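Local coordinates for protein profilin (Schizosaccharomyces pombe, PDB 3D9Y) that binds monomeric actin in a one-to-one complex, tuning its polymerization according to concentration, and is essential for cytokinesis in fission yeast, at residues I89-K94 and A117-L122; C96-H101 and K113-L118. All blocks are in the same frame, centred on the assembly; numbering follows the deposited sequence.

Contact 1: residues I89-K94 and A117-L122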
loop_
_atom_site.group_PDB
_atom_site.type_symbol
_atom_site.label_atom_id
_atom_site.label_comp_id
_atom_site.label_asym_id
_atom_site.label_seq_id
_atom_site.Cartn_x
_atom_site.Cartn_y
_atom_site.Cartn_z
ATOM N N ILE A 89 -0.215 -4.767 0.640
ATOM C CA ILE A 89 -1.483 -4.222 1.147
ATOM C C ILE A 89 -1.511 -2.725 0.855
ATOM O O ILE A 89 -0.653 -1.980 1.342
ATOM C CB ILE A 89 -1.552 -4.383 2.668
ATOM C CG1 ILE A 89 -1.353 -5.846 3.081
ATOM C CG2 ILE A 89 -2.868 -3.755 3.240
ATOM C CD1 ILE A 89 -2.416 -6.836 2.616
ATOM N N CYS A 90 -2.472 -2.305 0.050
ATOM C CA CYS A 90 -2.646 -0.905 -0.316
ATOM C C CYS A 90 -3.995 -0.408 0.213
ATOM O O CYS A 90 -5.028 -0.993 -0.079
ATOM C CB CYS A 90 -2.607 -0.742 -1.821
ATOM S SG CYS A 90 -1.123 -1.388 -2.605
ATOM N N VAL A 91 -3.975 0.695 0.956
ATOM C CA VAL A 91 -5.183 1.191 1.600
ATOM C C VAL A 91 -5.273 2.703 1.417
ATOM O O VAL A 91 -4.344 3.443 1.764
ATOM C CB VAL A 91 -5.227 0.828 3.083
ATOM C CG1 VAL A 91 -6.569 1.224 3.689
ATOM C CG2 VAL A 91 -5.002 -0.673 3.266
ATOM N N ALA A 92 -6.397 3.152 0.871
ATOM C CA ALA A 92 -6.605 4.574 0.598
ATOM C C ALA A 92 -7.253 5.302 1.779
ATOM O O ALA A 92 -8.184 4.794 2.412
ATOM C CB ALA A 92 -7.452 4.735 -0.663
ATOM N N THR A 93 -6.745 6.494 2.073
ATOM C CA THR A 93 -7.355 7.403 3.052
ATOM C C THR A 93 -8.026 8.534 2.269
ATOM O O THR A 93 -8.239 8.407 1.061
ATOM C CB THR A 93 -6.308 7.948 4.064
ATOM O OG1 THR A 93 -5.373 8.818 3.408
ATOM C CG2 THR A 93 -5.555 6.818 4.726
ATOM N N LYS A 94 -8.365 9.638 2.932
ATOM C CA LYS A 94 -8.977 10.761 2.235
ATOM C C LYS A 94 -8.005 11.363 1.226
ATOM O O LYS A 94 -8.376 11.643 0.087
ATOM C CB LYS A 94 -9.442 11.829 3.229
ATOM C CG LYS A 94 -10.337 12.889 2.612
ATOM C CD LYS A 94 -10.809 13.916 3.633
ATOM C CE LYS A 94 -9.739 14.960 3.930
ATOM N NZ LYS A 94 -10.208 16.020 4.875
ATOM N N ALA A 117 -5.626 -0.217 9.962
ATOM C CA ALA A 117 -5.757 0.533 11.213
ATOM C C ALA A 117 -5.064 1.879 11.106
ATOM O O ALA A 117 -5.630 2.904 11.514
ATOM C CB ALA A 117 -5.196 -0.276 12.365
ATOM N N LEU A 118 -3.854 1.901 10.544
ATOM C CA LEU A 118 -3.142 3.162 10.337
ATOM C C LEU A 118 -3.935 4.079 9.393
ATOM O O LEU A 118 -3.972 5.279 9.584
ATOM C CB LEU A 118 -1.716 2.929 9.811
ATOM C CG LEU A 118 -0.767 4.120 9.861
ATOM C CD1 LEU A 118 -0.584 4.640 11.303
ATOM C CD2 LEU A 118 0.576 3.785 9.215
ATOM N N ALA A 119 -4.562 3.499 8.377
ATOM C CA ALA A 119 -5.430 4.258 7.463
ATOM C C ALA A 119 -6.637 4.872 8.183
ATOM O O ALA A 119 -6.933 6.054 8.009
ATOM C CB ALA A 119 -5.883 3.365 6.325
ATOM N N ASP A 120 -7.315 4.061 8.996
ATOM C CA ASP A 120 -8.454 4.512 9.796
ATOM C C ASP A 120 -8.067 5.638 10.735
ATOM O O ASP A 120 -8.817 6.594 10.895
ATOM C CB ASP A 120 -9.031 3.354 10.610
ATOM C CG ASP A 120 -9.855 2.402 9.779
ATOM O OD1 ASP A 120 -10.299 2.792 8.673
ATOM O OD2 ASP A 120 -10.081 1.258 10.243
ATOM N N TYR A 121 -6.911 5.492 11.379
ATOM C CA TYR A 121 -6.331 6.572 12.207
ATOM C C TYR A 121 -6.187 7.855 11.400
ATOM O O TYR A 121 -6.707 8.898 11.780
ATOM C CB TYR A 121 -4.978 6.149 12.764
ATOM C CG TYR A 121 -4.217 7.219 13.508
ATOM C CD1 TYR A 121 -4.525 7.539 14.827
ATOM C CD2 TYR A 121 -3.151 7.892 12.914
ATOM C CE1 TYR A 121 -3.804 8.508 15.521
ATOM C CE2 TYR A 121 -2.432 8.855 13.594
ATOM C CZ TYR A 121 -2.751 9.157 14.909
ATOM O OH TYR A 121 -2.032 10.114 15.598
ATOM N N LEU A 122 -5.502 7.764 10.266
ATOM C CA LEU A 122 -5.290 8.920 9.421
ATOM C C LEU A 122 -6.614 9.529 8.941
ATOM O O LEU A 122 -6.730 10.750 8.881
ATOM C CB LEU A 122 -4.373 8.588 8.245
ATOM C CG LEU A 122 -2.903 8.364 8.617
ATOM C CD1 LEU A 122 -2.153 7.749 7.452
ATOM C CD2 LEU A 122 -2.236 9.660 9.059
#

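Contact 2: residues C96-H101 and K113-L118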
loop_
_atom_site.group_PDB
_atom_site.type_symbol
_atom_site.label_atom_id
_atom_site.label_comp_id
_atom_site.label_asym_id
_atom_site.label_seq_id
_atom_site.Cartn_x
_atom_site.Cartn_y
_atom_site.Cartn_z
ATOM N N CYS A 96 -4.445 10.139 0.941
ATOM C CA CYS A 96 -3.295 9.277 0.633
ATOM C C CYS A 96 -3.624 7.797 0.414
ATOM O O CYS A 96 -4.770 7.350 0.596
ATOM C CB CYS A 96 -2.206 9.412 1.708
ATOM S SG CYS A 96 -2.650 10.436 3.147
ATOM N N ILE A 97 -2.601 7.066 -0.026
ATOM C CA ILE A 97 -2.619 5.610 -0.091
ATOM C C ILE A 97 -1.409 5.065 0.671
ATOM O O ILE A 97 -0.276 5.431 0.377
ATOM C CB ILE A 97 -2.533 5.094 -1.539
ATOM C CG1 ILE A 97 -3.667 5.662 -2.399
ATOM C CG2 ILE A 97 -2.539 3.569 -1.558
ATOM C CD1 ILE A 97 -3.361 5.662 -3.887
ATOM N N LEU A 98 -1.665 4.188 1.640
ATOM C CA LEU A 98 -0.604 3.476 2.344
ATOM C C LEU A 98 -0.283 2.204 1.554
ATOM O O LEU A 98 -1.193 1.511 1.118
ATOM C CB LEU A 98 -1.071 3.100 3.744
ATOM C CG LEU A 98 -1.598 4.225 4.637
ATOM C CD1 LEU A 98 -1.919 3.688 6.014
ATOM C CD2 LEU A 98 -0.614 5.358 4.729
ATOM N N VAL A 99 1.001 1.948 1.343
ATOM C CA VAL A 99 1.476 0.754 0.657
ATOM C C VAL A 99 2.405 -0.032 1.596
ATOM O O VAL A 99 3.477 0.463 1.957
ATOM C CB VAL A 99 2.234 1.147 -0.609
ATOM C CG1 VAL A 99 2.720 -0.070 -1.357
ATOM C CG2 VAL A 99 1.352 2.010 -1.516
ATOM N N SER A 100 2.008 -1.256 1.946
ATOM C CA SER A 100 2.777 -2.138 2.853
ATOM C C SER A 100 3.136 -3.481 2.206
ATOM O O SER A 100 2.255 -4.193 1.767
ATOM C CB SER A 100 1.947 -2.415 4.117
ATOM O OG SER A 100 1.839 -1.255 4.937
ATOM N N HIS A 101 4.425 -3.814 2.159
ATOM C CA HIS A 101 4.900 -5.139 1.739
ATOM C C HIS A 101 5.153 -5.995 2.984
ATOM O O HIS A 101 5.695 -5.491 3.973
ATOM C CB HIS A 101 6.204 -4.987 0.929
ATOM C CG HIS A 101 6.739 -6.271 0.377
ATOM N ND1 HIS A 101 6.588 -6.638 -0.946
ATOM C CD2 HIS A 101 7.455 -7.263 0.959
ATOM C CE1 HIS A 101 7.175 -7.802 -1.148
ATOM N NE2 HIS A 101 7.705 -8.206 -0.007
ATOM N N LYS A 113 -4.371 -5.863 8.800
ATOM C CA LYS A 113 -4.938 -5.263 10.018
ATOM C C LYS A 113 -4.135 -4.031 10.437
ATOM O O LYS A 113 -4.701 -2.983 10.736
ATOM C CB LYS A 113 -4.988 -6.285 11.160
ATOM C CG LYS A 113 -6.140 -7.286 11.027
ATOM C CD LYS A 113 -5.912 -8.563 11.850
ATOM C CE LYS A 113 -6.911 -9.653 11.492
ATOM N NZ LYS A 113 -6.429 -11.025 11.851
ATOM N N ILE A 114 -2.810 -4.147 10.403
ATOM C CA ILE A 114 -1.942 -3.019 10.758
ATOM C C ILE A 114 -2.151 -1.829 9.802
ATOM O O ILE A 114 -2.352 -0.693 10.239
ATOM C CB ILE A 114 -0.455 -3.462 10.752
ATOM C CG1 ILE A 114 -0.192 -4.394 11.933
ATOM C CG2 ILE A 114 0.511 -2.250 10.801
ATOM C CD1 ILE A 114 1.011 -5.260 11.785
ATOM N N THR A 115 -2.132 -2.109 8.503
ATOM C CA THR A 115 -2.189 -1.044 7.481
ATOM C C THR A 115 -3.577 -0.405 7.432
ATOM O O THR A 115 -3.692 0.824 7.366
ATOM C CB THR A 115 -1.632 -1.494 6.142
ATOM O OG1 THR A 115 -0.434 -2.175 6.219
ATOM C CG2 THR A 115 -1.802 -0.576 5.077
ATOM N N GLU A 116 -4.621 -1.222 7.538
ATOM C CA GLU A 116 -6.001 -0.693 7.603
ATOM C C GLU A 116 -6.210 0.184 8.841
ATOM O O GLU A 116 -6.906 1.178 8.785
ATOM C CB GLU A 116 -7.025 -1.829 7.594
ATOM C CG GLU A 116 -7.061 -2.636 6.276
ATOM C CD GLU A 116 -7.883 -2.015 5.131
ATOM O OE1 GLU A 116 -8.462 -0.918 5.284
ATOM O OE2 GLU A 116 -7.950 -2.657 4.045
ATOM N N ALA A 117 -5.626 -0.217 9.962
ATOM C CA ALA A 117 -5.757 0.533 11.213
ATOM C C ALA A 117 -5.064 1.879 11.106
ATOM O O ALA A 117 -5.630 2.904 11.514
ATOM C CB ALA A 117 -5.196 -0.276 12.365
ATOM N N LEU A 118 -3.854 1.901 10.544
ATOM C CA LEU A 118 -3.142 3.162 10.337
ATOM C C LEU A 118 -3.935 4.079 9.393
ATOM O O LEU A 118 -3.972 5.279 9.584
ATOM C CB LEU A 118 -1.716 2.929 9.811
ATOM C CG LEU A 118 -0.767 4.120 9.861
ATOM C CD1 LEU A 118 -0.584 4.640 11.303
ATOM C CD2 LEU A 118 0.576 3.785 9.215
#

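Contact 1: residues I89-K94 and A117-L122
The hydroxyl of T93, whose methyl lies against A119, is held by two partners outside the segments: OG1 accepts the backbone N-H of C96 and is hydrogen-bonded to O of the terminal residue Y127. Buried as it is, the hydroxyl is thereby satisfied and its rotation fixed. With OG1 held between the backbone N and the carbonyl carbon (chi1 68°), the other branch, CG2, is directed at the helix. There T93 CG2 lies 3.6 Å from A119 O and 3.8 Å from A119 CB, and the same methyl is 4.1 Å from L122 CB. This is the profilin fold, in which the C-terminal helix 108-125 lies along one face of the central antiparallel sheet; strand 86-92 lies inside that sheet and T93 begins the turn to the next strand. Two residues earlier, still on the strand, V91 adds a second methyl. Its CG1, anti to the backbone N (chi1 -174°), presses on A119 CB at 3.5 Å, closer than a usual van der Waals contact, and A119 CB thus touches a methyl of each of V91 and T93. Beyond the two segments, R77 flanks both V91 and A119, while L122 also packs on Y6 of the N-terminal helix 3-12.

Contact 2: residues C96-H101 and K113-L118
A single polar link joins S100 of strand 96-101 to T115 of helix 113-118: S100 OG donates to T115 OG1 at 2.8 Å. T115 OG1 is also hydrogen-bonded to A111 O, one turn back in its own helix, and because it is anti to the carbonyl carbon (chi1 -46°) it can face the strand while keeping that bond. With a valine here, S100 OG would probably be left buried without its acceptor, and A111 O would lose the hydroxyl.

The remaining contacts are van der Waals ones. T115 CG2 rests 4.0 Å from L98 CB, and L98 CD1 lies 3.6 Å from T115 O. The same methyl reaches L118 CB at 3.9 Å, the two leucine side chains meeting at about a right angle. I17 borders S100 and T115, and L11 borders S100 and L118.

Strand 96-101 and helix 113-118 run nearly antiparallel, at 162°, with the axes of these short segments 9.2 Å apart at closest approach. L118 also touches Y6 of helix 3-12. The arrangement is that of the profilin fold, whose terminal helices pack on one sheet face and in other profilins form the poly-proline site, probably here too.

Overall arrangement
Contacts 1 and 2 lie about 5 Å apart, centre to centre, and dock the same helix, 108-125, on two neighbouring antiparallel strands of the central sheet. Along the chain, strand 86-92 comes first, then strand 96-102, then the helix, whose segments 113-118 and 117-122 share A117 and L118. The strands are joined by backbone bonds, V91 with L98 and I89 with S100. Contact 2 holds the earlier part of the helix segment and contact 1 the later, toward the C-terminus. At the seam, V91 CG1 packs on E116 and L98 CD1 on A119 N. The last strand hairpin and the C-terminal helix therefore pack as one unit of the profilin fold, with a mostly buried interface between them.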